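Local coordinates for protein geranyltranstransferase (Campylobacter jejuni, PDB 3NPK) that probably catalyses the condensation of geranyl diphosphate with isopentenyl diphosphate to give farnesyl diphosphate, a step of isoprenoid biosynthesis, at residues Ile10-Leu13 and Glu14-Pro18; Ala117-Val120 and Leu121-Ala124; Arg161-Leu164 and Asn165-Glu168; Glu191-Asn194 and Glu195-Asn198; Ala249-Thr252 and Lys253-Leu257. All blocks are in the same frame, centred on the assembly; numbering follows the deposited sequence.

Contact 1 of 5, residues Ile10-Leu13 and Glu14-Pro18; sequences IHHL and EKNLP
Asn16 ND2 donates to His12 O at 2.8 Å with an N-H...O angle of 163°, and the acceptor lies in the amide plane. The same nitrogen sits over the centre of the His12 imidazole, 3.4 Å above the ring plane, with the amide and ring planes 35° apart, so one NH2 group both closes a bond to the backbone and covers a ring face. With chi1 at -77°, Asn16 CG stands beside its own backbone N, which turns the amide back toward His12. The imidazole has a second tie through NE2, hydrogen-bonded to Asp64 of helix 59-80.

These bonds finish the last turn of helix 5-14. Glu14 N still makes a regular i to i-4 bond to Ile10 O (2.9 Å), but the helical backbone conformation ends at Lys15, and Asn16 N bonds to Leu13 O three residues back. That donor stands well above the Leu13 carbonyl plane, evidence of the tightened turn. A water donates to Leu13 O and, more weakly, to Asn16 O, bridging the start of the following loop.

Apolar contacts lie further out. Leu13 CD2 meets Leu17 CD2 at 3.8 Å, the side chains inclined to each other, and Leu17 continues onto Ala32 and Leu35 of helix 27-37. On the exposed flank Glu14 runs alongside Ile10, pointing the same way, its OE2 3.6 Å from Ile10 CG2. Lys15 brings CD to 3.7 Å from His11 NE2. Pro18 carries the chain onward, packing on Phe71 and on Leu144 of the second subunit.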
loop_
_atom_site.group_PDB
_atom_site.type_symbol
_atom_site.label_atom_id
_atom_site.label_comp_id
_atom_site.label_asym_id
_atom_site.label_seq_id
_atom_site.Cartn_x
_atom_site.Cartn_y
_atom_site.Cartn_z
ATOM N N ILE A 10 16.455 -15.512 -1.653
ATOM C CA ILE A 10 15.542 -16.357 -2.416
ATOM C C ILE A 10 14.860 -17.399 -1.522
ATOM O O ILE A 10 13.656 -17.623 -1.620
ATOM C CB ILE A 10 16.266 -17.054 -3.569
ATOM C CG1 ILE A 10 16.654 -16.011 -4.623
ATOM C CG2 ILE A 10 15.361 -18.132 -4.192
ATOM C CD1 ILE A 10 17.620 -16.517 -5.661
ATOM N N HIS A 11 15.634 -18.039 -0.651
ATOM C CA HIS A 11 15.078 -19.030 0.255
ATOM C C HIS A 11 14.044 -18.370 1.185
ATOM O O HIS A 11 12.973 -18.928 1.445
ATOM C CB HIS A 11 16.218 -19.675 1.044
ATOM C CG HIS A 11 15.780 -20.749 1.987
ATOM N ND1 HIS A 11 15.516 -22.039 1.577
ATOM C CD2 HIS A 11 15.587 -20.732 3.327
ATOM C CE1 HIS A 11 15.166 -22.767 2.623
ATOM N NE2 HIS A 11 15.201 -21.997 3.696
ATOM N N HIS A 12 14.344 -17.161 1.652
ATOM C CA HIS A 12 13.419 -16.449 2.532
ATOM C C HIS A 12 12.113 -16.128 1.807
ATOM O O HIS A 12 11.030 -16.339 2.344
ATOM C CB HIS A 12 14.070 -15.170 3.060
ATOM C CG HIS A 12 13.284 -14.488 4.134
ATOM N ND1 HIS A 12 13.258 -14.940 5.434
ATOM C CD2 HIS A 12 12.489 -13.388 4.100
ATOM C CE1 HIS A 12 12.504 -14.135 6.163
ATOM N NE2 HIS A 12 12.016 -13.190 5.377
ATOM N N LEU A 13 12.227 -15.627 0.578
ATOM C CA LEU A 13 11.054 -15.296 -0.219
ATOM C C LEU A 13 10.199 -16.539 -0.437
ATOM O O LEU A 13 8.980 -16.506 -0.274
ATOM C CB LEU A 13 11.485 -14.689 -1.558
ATOM C CG LEU A 13 10.385 -14.317 -2.570
ATOM C CD1 LEU A 13 10.863 -13.205 -3.510
ATOM C CD2 LEU A 13 9.949 -15.520 -3.372
ATOM N N GLU A 14 10.839 -17.648 -0.781
ATOM C CA GLU A 14 10.075 -18.841 -1.104
ATOM C C GLU A 14 9.297 -19.420 0.086
ATOM O O GLU A 14 8.279 -20.082 -0.104
ATOM C CB GLU A 14 10.970 -19.868 -1.800
ATOM C CG GLU A 14 11.373 -19.348 -3.183
ATOM C CD GLU A 14 12.238 -20.289 -3.990
ATOM O OE1 GLU A 14 12.764 -21.266 -3.423
ATOM O OE2 GLU A 14 12.409 -20.025 -5.201
ATOM N N LYS A 15 9.741 -19.146 1.310
ATOM C CA LYS A 15 8.993 -19.619 2.475
ATOM C C LYS A 15 8.124 -18.538 3.121
ATOM O O LYS A 15 7.545 -18.745 4.194
ATOM C CB LYS A 15 9.919 -20.267 3.497
ATOM C CG LYS A 15 10.935 -19.336 4.065
ATOM C CD LYS A 15 12.105 -20.128 4.627
ATOM C CE LYS A 15 12.396 -19.688 6.029
ATOM N NZ LYS A 15 11.192 -19.980 6.859
ATOM N N ASN A 16 8.020 -17.395 2.443
ATOM C CA ASN A 16 7.229 -16.276 2.930
ATOM C C ASN A 16 6.295 -15.724 1.861
ATOM O O ASN A 16 6.025 -14.526 1.815
ATOM C CB ASN A 16 8.151 -15.178 3.485
ATOM C CG ASN A 16 8.677 -15.531 4.856
ATOM O OD1 ASN A 16 7.948 -15.432 5.850
ATOM N ND2 ASN A 16 9.925 -15.999 4.912
ATOM N N LEU A 17 5.796 -16.597 0.995
ATOM C CA LEU A 17 4.887 -16.135 -0.043
ATOM C C LEU A 17 3.575 -15.743 0.625
ATOM O O LEU A 17 3.041 -16.489 1.446
ATOM C CB LEU A 17 4.639 -17.241 -1.071
ATOM C CG LEU A 17 5.898 -17.618 -1.854
ATOM C CD1 LEU A 17 5.676 -18.942 -2.610
ATOM C CD2 LEU A 17 6.327 -16.488 -2.816
ATOM N N PRO A 18 3.056 -14.560 0.299
ATOM C CA PRO A 18 1.817 -14.122 0.950
ATOM C C PRO A 18 0.650 -14.999 0.508
ATOM O O PRO A 18 0.521 -15.310 -0.675
ATOM C CB PRO A 18 1.622 -12.681 0.448
ATOM C CG PRO A 18 2.628 -12.458 -0.595
ATOM C CD PRO A 18 3.543 -13.618 -0.723
HETATM O O HOH W 1 7.488 -13.990 -0.566
#

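Contact 2 of 5, residues Ala117-Val120 and Leu121-Ala124; sequences AFLV and LSHA
Leu121, Val120 and Leu119 give up the most surface here, where helix 103-122 reaches its C-terminal end. Leu121 enters through its backbone: its N donates to Ala117 O at 2.9 Å, while CB rests 3.4 Å from the same oxygen. Its side chain then leaves for helix 128-142, where it packs on Leu134, Ile135 and Leu138. The Val120 side chain turns to another neighbour and touches Asp64 and Phe71 of helix 59-80.

Leu119 contributes both a carbonyl and a methyl. Its CD1 lies 3.6 Å from His123 CE1, the two side chains running side by side in one direction. Its O accepts three bonds: from His123 N, from Ser122 OG at 2.9 Å, and from His123 ND1 at 3.2 Å. The oxygen lies within 4° of the imidazole plane, at the ring edge, whereas ND1 stands 35° out of the carbonyl plane. Ser122 OG is brought into range by chi1 of 71°, which sets it between its own N and carbonyl carbon. On the dimer side, Phe118 stacks with Phe118 of the second subunit.

The ND1 bond is consistent with a proton on that nitrogen and probably restrains the ring's rotation. Leu119 O keeps its helical bond from His123 N and takes two side-chain donors besides, Ser122 OG and His123 ND1, where the helix ends; together they would probably polarise the carbonyl.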
loop_
_atom_site.group_PDB
_atom_site.type_symbol
_atom_site.label_atom_id
_atom_site.label_comp_id
_atom_site.label_asym_id
_atom_site.label_seq_id
_atom_site.Cartn_x
_atom_site.Cartn_y
_atom_site.Cartn_z
ATOM N N ALA A 117 3.396 -5.309 1.966
ATOM C CA ALA A 117 4.750 -4.854 2.259
ATOM C C ALA A 117 4.771 -4.241 3.660
ATOM O O ALA A 117 5.712 -4.452 4.440
ATOM C CB ALA A 117 5.215 -3.828 1.229
ATOM N N PHE A 118 3.722 -3.484 3.972
ATOM C CA PHE A 118 3.640 -2.851 5.280
ATOM C C PHE A 118 3.305 -3.820 6.406
ATOM O O PHE A 118 3.793 -3.653 7.528
ATOM C CB PHE A 118 2.738 -1.621 5.220
ATOM C CG PHE A 118 3.276 -0.606 4.284
ATOM C CD1 PHE A 118 4.370 0.144 4.656
ATOM C CD2 PHE A 118 2.809 -0.504 2.972
ATOM C CE1 PHE A 118 4.940 1.051 3.772
ATOM C CE2 PHE A 118 3.384 0.383 2.081
ATOM C CZ PHE A 118 4.458 1.154 2.474
ATOM N N LEU A 119 2.480 -4.824 6.120
ATOM C CA LEU A 119 2.238 -5.871 7.109
ATOM C C LEU A 119 3.543 -6.590 7.457
ATOM O O LEU A 119 3.870 -6.776 8.628
ATOM C CB LEU A 119 1.190 -6.877 6.614
ATOM C CG LEU A 119 0.730 -7.911 7.647
ATOM C CD1 LEU A 119 0.114 -7.228 8.877
ATOM C CD2 LEU A 119 -0.280 -8.851 7.015
ATOM N N VAL A 120 4.293 -6.982 6.434
ATOM C CA VAL A 120 5.551 -7.695 6.649
ATOM C C VAL A 120 6.543 -6.817 7.404
ATOM O O VAL A 120 7.199 -7.265 8.352
ATOM C CB VAL A 120 6.154 -8.187 5.313
ATOM C CG1 VAL A 120 7.619 -8.603 5.498
ATOM C CG2 VAL A 120 5.313 -9.327 4.764
ATOM N N LEU A 121 6.649 -5.550 7.012
ATOM C CA LEU A 121 7.599 -4.667 7.689
ATOM C C LEU A 121 7.212 -4.513 9.161
ATOM O O LEU A 121 8.078 -4.557 10.061
ATOM C CB LEU A 121 7.598 -3.299 7.014
ATOM C CG LEU A 121 8.939 -2.753 6.582
ATOM C CD1 LEU A 121 8.776 -1.356 5.939
ATOM C CD2 LEU A 121 9.878 -2.784 7.755
ATOM N N SER A 122 5.921 -4.350 9.424
ATOM C CA SER A 122 5.470 -4.099 10.787
ATOM C C SER A 122 5.684 -5.303 11.708
ATOM O O SER A 122 5.752 -5.140 12.929
ATOM C CB SER A 122 4.013 -3.637 10.804
ATOM O OG SER A 122 3.108 -4.681 10.480
ATOM N N HIS A 123 5.770 -6.492 11.112
ATOM C CA HIS A 123 6.017 -7.728 11.856
ATOM C C HIS A 123 7.488 -8.169 11.947
ATOM O O HIS A 123 7.797 -9.201 12.560
ATOM C CB HIS A 123 5.151 -8.857 11.291
ATOM C CG HIS A 123 3.755 -8.853 11.826
ATOM N ND1 HIS A 123 2.696 -8.241 11.178
ATOM C CD2 HIS A 123 3.239 -9.396 12.956
ATOM C CE1 HIS A 123 1.591 -8.420 11.888
ATOM N NE2 HIS A 123 1.897 -9.102 12.974
ATOM N N ALA A 124 8.402 -7.367 11.399
ATOM C CA ALA A 124 9.815 -7.714 11.467
ATOM C C ALA A 124 10.290 -7.779 12.921
ATOM O O ALA A 124 9.766 -7.074 13.806
ATOM C CB ALA A 124 10.653 -6.715 10.695
#

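Contact 3 of 5, residues Arg161-Leu164 and Asn165-Glu168; sequences RLSL and NELE
Ser163 and Glu166 exchange bonds in a capping box at the N-terminus of helix 164-189. Ser163 OG accepts from Glu166 N at 3.1 Å, and Glu166 OE1 accepts from Ser163 N at 3.0 Å, along an almost straight N-H...O of 174°. The carboxylate oxygen is met on its anti side, the donor 27° out of the carboxylate plane. With chi1 at 70°, Ser163 OG sits between its backbone N and carbonyl carbon, over the first turn; Glu166 has CG beside its own N and an extended chain beyond, which carries the acid back to the cap residue.

This is the close-fitting part. Leu162 CA also approaches Glu166 OE1, at 3.5 Å, and Leu167 N donates to Ser163 O at 2.9 Å, starting the regular helical pattern.

The side toward Arg161 is looser. A water donates to Arg161 O and to Glu166 OE1, 2.7 Å each, giving OE1 a second donor, while the Arg161 guanidinium remains 6.0 Å from that oxygen, measured from NH1.

On the flank facing helix 240-244, Leu164 CD2 lies 3.6 Å from Glu168 OE2, a methyl-carboxylate contact, and both residues touch Phe240. Leu164 also packs on Leu244, and Leu167 on Leu243 of the same helix. Leu162 and Glu166 lie against Phe23 of the second subunit, so this helix start touches both helix 240-244 and the partner chain.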
loop_
_atom_site.group_PDB
_atom_site.type_symbol
_atom_site.label_atom_id
_atom_site.label_comp_id
_atom_site.label_asym_id
_atom_site.label_seq_id
_atom_site.Cartn_x
_atom_site.Cartn_y
_atom_site.Cartn_z
ATOM N N ARG A 161 6.740 16.165 -25.159
ATOM C CA ARG A 161 8.139 16.568 -25.056
ATOM C C ARG A 161 8.495 17.021 -23.641
ATOM O O ARG A 161 7.834 17.907 -23.069
ATOM C CB ARG A 161 8.444 17.703 -26.038
ATOM C CG ARG A 161 9.898 18.164 -25.970
ATOM C CD ARG A 161 10.141 19.364 -26.891
ATOM N NE ARG A 161 9.342 20.525 -26.495
ATOM C CZ ARG A 161 9.650 21.320 -25.476
ATOM N NH1 ARG A 161 10.729 21.070 -24.746
ATOM N NH2 ARG A 161 8.877 22.359 -25.184
ATOM N N LEU A 162 9.542 16.410 -23.089
ATOM C CA LEU A 162 10.075 16.776 -21.780
ATOM C C LEU A 162 11.405 17.485 -21.937
ATOM O O LEU A 162 12.170 17.193 -22.863
ATOM C CB LEU A 162 10.307 15.524 -20.929
ATOM C CG LEU A 162 9.049 14.780 -20.497
ATOM C CD1 LEU A 162 9.385 13.595 -19.615
ATOM C CD2 LEU A 162 8.073 15.741 -19.806
ATOM N N SER A 163 11.682 18.395 -21.011
ATOM C CA SER A 163 12.990 19.013 -20.901
ATOM C C SER A 163 13.909 18.045 -20.171
ATOM O O SER A 163 13.453 17.057 -19.587
ATOM C CB SER A 163 12.888 20.300 -20.088
ATOM O OG SER A 163 12.626 19.976 -18.732
ATOM N N LEU A 164 15.199 18.349 -20.176
ATOM C CA LEU A 164 16.180 17.541 -19.456
ATOM C C LEU A 164 15.846 17.498 -17.969
ATOM O O LEU A 164 15.840 16.430 -17.354
ATOM C CB LEU A 164 17.576 18.142 -19.641
ATOM C CG LEU A 164 18.809 17.231 -19.680
ATOM C CD1 LEU A 164 20.061 17.932 -19.120
ATOM C CD2 LEU A 164 18.600 15.899 -19.044
ATOM N N ASN A 165 15.569 18.658 -17.380
ATOM C CA ASN A 165 15.238 18.683 -15.951
ATOM C C ASN A 165 13.987 17.857 -15.627
ATOM O O ASN A 165 13.920 17.163 -14.599
ATOM C CB ASN A 165 15.092 20.117 -15.443
ATOM C CG ASN A 165 16.431 20.817 -15.292
ATOM O OD1 ASN A 165 17.495 20.182 -15.341
ATOM N ND2 ASN A 165 16.390 22.131 -15.089
ATOM N N GLU A 166 13.004 17.910 -16.518
ATOM C CA GLU A 166 11.780 17.135 -16.338
ATOM C C GLU A 166 12.034 15.636 -16.453
ATOM O O GLU A 166 11.501 14.838 -15.670
ATOM C CB GLU A 166 10.723 17.572 -17.353
ATOM C CG GLU A 166 10.111 18.899 -16.966
ATOM C CD GLU A 166 9.264 19.518 -18.057
ATOM O OE1 GLU A 166 9.406 19.134 -19.241
ATOM O OE2 GLU A 166 8.452 20.401 -17.715
ATOM N N LEU A 167 12.870 15.259 -17.416
ATOM C CA LEU A 167 13.217 13.854 -17.593
ATOM C C LEU A 167 13.991 13.344 -16.375
ATOM O O LEU A 167 13.734 12.246 -15.896
ATOM C CB LEU A 167 14.011 13.672 -18.890
ATOM C CG LEU A 167 14.360 12.239 -19.290
ATOM C CD1 LEU A 167 13.110 11.375 -19.441
ATOM C CD2 LEU A 167 15.165 12.253 -20.583
ATOM N N GLU A 168 14.910 14.161 -15.857
ATOM C CA GLU A 168 15.627 13.814 -14.632
ATOM C C GLU A 168 14.668 13.626 -13.463
ATOM O O GLU A 168 14.796 12.675 -12.693
ATOM C CB GLU A 168 16.674 14.887 -14.312
ATOM C CG GLU A 168 17.873 14.818 -15.225
ATOM C CD GLU A 168 18.742 16.070 -15.191
ATOM O OE1 GLU A 168 18.301 17.123 -14.673
ATOM O OE2 GLU A 168 19.869 16.006 -15.718
HETATM O O HOH W 2 8.565 20.085 -21.589
#

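Contact 4 of 5, residues Glu191-Asn194 and Glu195-Asn198; sequences ELNN and EESN. With GOL (glycerol), chain D.
The N-terminus of helix 194-220, with Asn193 as N-cap, follows after one residue, Leu192, on a Schellman motif that ends helix 164-189 at Glu191, whose phi is positive. Asn193 O is gripped twice by Ser197. Ser197 N lies in the carbonyl plane at 3.0 Å, whereas Ser197 OG, at 2.8 Å, approaches from 47° out of that plane. The hydroxyl reaches the carbonyl because chi1 of -62° swings OG beside its own N, back toward the preceding turn.

Leu192 crosses Glu196 at about a right angle, CD2 meeting Glu196 CB at 3.7 Å, and packs on Cys187 of helix 164-189. Ser197 touches Cys187 too, which joins the two consecutive helices beside the turn.

A glycerol, probably from the crystallisation liquor, sits against the N-terminal end of the helix. Its O2 accepts from Asn194 N at 2.8 Å and donates to Glu195 OE1 at 3.1 Å; Glu195, bent at chi2, curls its carboxylate toward it. A weak bond also runs from Asn194 N to glycerol O1.

Ser197 thus ties its hydroxyl inward to the backbone, while the glycerol hydroxyl meets one of the N-H groups that a helix start presents.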
loop_
_atom_site.group_PDB
_atom_site.type_symbol
_atom_site.label_atom_id
_atom_site.label_comp_id
_atom_site.label_asym_id
_atom_site.label_seq_id
_atom_site.Cartn_x
_atom_site.Cartn_y
_atom_site.Cartn_z
ATOM N N GLU A 191 20.799 1.390 12.609
ATOM C CA GLU A 191 20.809 2.617 13.405
ATOM C C GLU A 191 22.069 3.438 13.107
ATOM O O GLU A 191 22.681 4.038 14.004
ATOM C CB GLU A 191 20.627 2.309 14.904
ATOM C CG GLU A 191 19.214 1.836 15.222
ATOM C CD GLU A 191 19.070 1.363 16.657
ATOM O OE1 GLU A 191 19.422 0.204 16.926
ATOM O OE2 GLU A 191 18.597 2.145 17.514
ATOM N N LEU A 192 22.447 3.477 11.828
ATOM C CA LEU A 192 23.568 4.301 11.387
ATOM C C LEU A 192 23.217 5.780 11.516
ATOM O O LEU A 192 22.058 6.176 11.346
ATOM C CB LEU A 192 23.935 3.972 9.936
ATOM C CG LEU A 192 25.184 4.648 9.368
ATOM C CD1 LEU A 192 26.464 4.166 10.062
ATOM C CD2 LEU A 192 25.263 4.404 7.871
ATOM N N ASN A 193 24.211 6.596 11.846
ATOM C CA ASN A 193 23.977 8.018 12.014
ATOM C C ASN A 193 23.360 8.651 10.754
ATOM O O ASN A 193 23.528 8.147 9.632
ATOM C CB ASN A 193 25.288 8.718 12.407
ATOM C CG ASN A 193 26.361 8.577 11.345
ATOM O OD1 ASN A 193 27.247 7.705 11.421
ATOM N ND2 ASN A 193 26.288 9.432 10.344
ATOM N N ASN A 194 22.640 9.752 10.946
ATOM C CA ASN A 194 21.977 10.417 9.830
ATOM C C ASN A 194 22.923 10.923 8.756
ATOM O O ASN A 194 22.560 10.953 7.576
ATOM C CB ASN A 194 21.143 11.598 10.317
ATOM C CG ASN A 194 19.973 11.182 11.190
ATOM O OD1 ASN A 194 19.488 11.968 12.014
ATOM N ND2 ASN A 194 19.498 9.960 11.004
ATOM N N GLU A 195 24.120 11.347 9.142
ATOM C CA GLU A 195 25.027 11.917 8.151
ATOM C C GLU A 195 25.434 10.881 7.105
ATOM O O GLU A 195 25.318 11.125 5.898
ATOM C CB GLU A 195 26.252 12.532 8.829
ATOM C CG GLU A 195 25.925 13.811 9.589
ATOM C CD GLU A 195 25.108 13.565 10.864
ATOM O OE1 GLU A 195 25.422 12.611 11.615
ATOM O OE2 GLU A 195 24.143 14.321 11.119
ATOM N N GLU A 196 25.881 9.712 7.553
ATOM C CA GLU A 196 26.266 8.676 6.603
ATOM C C GLU A 196 25.042 8.092 5.908
ATOM O O GLU A 196 25.121 7.712 4.729
ATOM C CB GLU A 196 27.075 7.568 7.272
ATOM C CG GLU A 196 28.465 8.001 7.720
ATOM C CD GLU A 196 29.219 6.847 8.338
ATOM O OE1 GLU A 196 29.797 6.023 7.586
ATOM O OE2 GLU A 196 29.209 6.757 9.576
ATOM N N SER A 197 23.920 8.002 6.625
ATOM C CA SER A 197 22.706 7.459 6.013
ATOM C C SER A 197 22.248 8.347 4.867
ATOM O O SER A 197 21.843 7.852 3.822
ATOM C CB SER A 197 21.597 7.323 7.054
ATOM O OG SER A 197 21.988 6.408 8.063
ATOM N N ASN A 198 22.319 9.663 5.055
ATOM C CA ASN A 198 21.898 10.591 4.007
ATOM C C ASN A 198 22.849 10.517 2.809
ATOM O O ASN A 198 22.425 10.634 1.664
ATOM C CB ASN A 198 21.848 12.031 4.544
ATOM C CG ASN A 198 20.706 12.261 5.527
ATOM O OD1 ASN A 198 20.720 13.223 6.322
ATOM N ND2 ASN A 198 19.719 11.396 5.488
HETATM C C1 GOL D . 21.783 10.202 14.994
HETATM O O1 GOL D . 21.425 9.236 14.043
HETATM C C2 GOL D . 22.659 11.362 14.530
HETATM O O2 GOL D . 23.023 11.405 13.180
HETATM C C3 GOL D . 22.565 12.510 15.173
HETATM O O3 GOL D . 21.381 12.813 15.858
#

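Contact 5 of 5, residues Ala249-Thr252 and Lys253-Leu257; sequences AIKT and KENLL
Chi1 of -71° puts Ile250 CG2 opposite the backbone N, and chi1 of -70° sets Glu254 CG beside its own N; with both chains pointing the same way, the carboxylate comes down alongside the methyl branch. Glu254 OE2 lies 3.3 Å from Ile250 CG2, and Glu254 CG is 3.2 Å from Ile250 O. This is a one-turn step within helix 246-265, part of the alpha-helical polyprenyl synthetase fold.

The backbone supplies the regular framework. Lys253 N bonds to Ala249 O at 2.9 Å with an N-H...O angle of 169°, followed by Glu254 N to Ile250 O (2.8 Å), Asn255 N to Lys251 O and Leu256 N to Thr252 O. Unbroken i to i-4 bonding fixes the spacing at which side chains four residues apart meet.

On the exposed flank Lys251 slants across Asn255. On the inner flank Thr252 and Leu256 run side by side. Leu256 reaches Leu209, Ile210 and Ile213 of helix 194-220, and Ile250 touches Ile217 of that helix, while Ala249 and Thr252 meet Val241 and Leu244 of helix 240-244. The helix is therefore joined to two neighbours largely by apolar side chains and that of Thr252, with Lys253 NZ adding a weak hydrogen bond to Asn214.

Thr252 splits its branches: OG1 turns back to hydrogen-bond Gln248 O, one turn earlier, and CG2 is left to meet Leu256 CD1 at 4.0 Å.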
loop_
_atom_site.group_PDB
_atom_site.type_symbol
_atom_site.label_atom_id
_atom_site.label_comp_id
_atom_site.label_asym_id
_atom_site.label_seq_id
_atom_site.Cartn_x
_atom_site.Cartn_y
_atom_site.Cartn_z
ATOM N N ALA A 249 25.622 12.113 -23.663
ATOM C CA ALA A 249 24.939 11.190 -22.754
ATOM C C ALA A 249 25.939 10.215 -22.152
ATOM O O ALA A 249 25.918 9.945 -20.947
ATOM C CB ALA A 249 23.841 10.428 -23.473
ATOM N N ILE A 250 26.808 9.669 -22.996
ATOM C CA ILE A 250 27.838 8.747 -22.523
ATOM C C ILE A 250 28.766 9.462 -21.560
ATOM O O ILE A 250 29.115 8.935 -20.504
ATOM C CB ILE A 250 28.660 8.174 -23.684
ATOM C CG1 ILE A 250 27.814 7.193 -24.490
ATOM C CG2 ILE A 250 29.923 7.483 -23.163
ATOM C CD1 ILE A 250 28.419 6.852 -25.833
ATOM N N LYS A 251 29.161 10.672 -21.929
ATOM C CA LYS A 251 30.044 11.475 -21.092
ATOM C C LYS A 251 29.397 11.754 -19.736
ATOM O O LYS A 251 30.069 11.750 -18.703
ATOM C CB LYS A 251 30.406 12.769 -21.826
ATOM C CG LYS A 251 30.388 14.026 -20.985
ATOM C CD LYS A 251 31.752 14.360 -20.401
ATOM C CE LYS A 251 31.825 15.842 -20.040
ATOM N NZ LYS A 251 32.869 16.131 -19.014
ATOM N N THR A 252 28.086 11.973 -19.743
ATOM C CA THR A 252 27.355 12.227 -18.506
ATOM C C THR A 252 27.321 10.985 -17.620
ATOM O O THR A 252 27.570 11.072 -16.423
ATOM C CB THR A 252 25.913 12.692 -18.779
ATOM O OG1 THR A 252 25.942 13.930 -19.504
ATOM C CG2 THR A 252 25.151 12.886 -17.475
ATOM N N LYS A 253 27.003 9.838 -18.210
ATOM C CA LYS A 253 27.018 8.587 -17.473
ATOM C C LYS A 253 28.409 8.328 -16.900
ATOM O O LYS A 253 28.549 7.911 -15.746
ATOM C CB LYS A 253 26.590 7.424 -18.371
ATOM C CG LYS A 253 26.639 6.073 -17.688
ATOM C CD LYS A 253 26.485 4.915 -18.664
ATOM C CE LYS A 253 27.774 4.662 -19.435
ATOM N NZ LYS A 253 27.846 3.269 -19.964
ATOM N N GLU A 254 29.442 8.581 -17.699
ATOM C CA GLU A 254 30.803 8.320 -17.249
ATOM C C GLU A 254 31.201 9.261 -16.114
ATOM O O GLU A 254 31.827 8.837 -15.134
ATOM C CB GLU A 254 31.787 8.383 -18.426
ATOM C CG GLU A 254 31.625 7.199 -19.387
ATOM C CD GLU A 254 32.435 7.330 -20.672
ATOM O OE1 GLU A 254 33.000 8.415 -20.926
ATOM O OE2 GLU A 254 32.502 6.339 -21.435
ATOM N N ASN A 255 30.829 10.532 -16.231
ATOM C CA ASN A 255 31.058 11.475 -15.134
ATOM C C ASN A 255 30.377 11.034 -13.838
ATOM O O ASN A 255 30.980 11.069 -12.753
ATOM C CB ASN A 255 30.588 12.883 -15.512
ATOM C CG ASN A 255 31.506 13.553 -16.520
ATOM O OD1 ASN A 255 32.650 13.135 -16.714
ATOM N ND2 ASN A 255 31.008 14.599 -17.168
ATOM N N LEU A 256 29.121 10.625 -13.957
ATOM C CA LEU A 256 28.355 10.170 -12.804
ATOM C C LEU A 256 28.967 8.928 -12.171
ATOM O O LEU A 256 29.046 8.841 -10.951
ATOM C CB LEU A 256 26.900 9.909 -13.189
ATOM C CG LEU A 256 26.102 11.183 -13.445
ATOM C CD1 LEU A 256 24.744 10.853 -14.040
ATOM C CD2 LEU A 256 25.957 12.018 -12.172
ATOM N N LEU A 257 29.400 7.978 -12.997
ATOM C CA LEU A 257 30.100 6.789 -12.503
ATOM C C LEU A 257 31.391 7.133 -11.758
ATOM O O LEU A 257 31.692 6.532 -10.727
ATOM C CB LEU A 257 30.386 5.798 -13.639
ATOM C CG LEU A 257 29.219 4.865 -13.981
ATOM C CD1 LEU A 257 29.452 4.129 -15.307
ATOM C CD2 LEU A 257 28.961 3.876 -12.831
#

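The five contacts follow one another along the chain and share no residues; all but contact 4, which runs from the end of one helix into the next, involve a single helix. Contacts 1 and 2 close the C-terminal ends of helices 5-14 and 103-122, their centres about 14 Å apart and both beside helix 59-80. Contacts 3 and 5 lie across the chain's centre from them, their centres about 17 Å apart, and both meet helix 240-244. Contact 4 starts helix 194-220, against which contact 5 packs further along; their centres are about 27 Å apart. Contacts 1, 2 and 3 reach the second subunit. Four thus lie at helix ends and contact 5 within a helix; the bound pyrophosphate is about 9 Å from the Leu13 side chain.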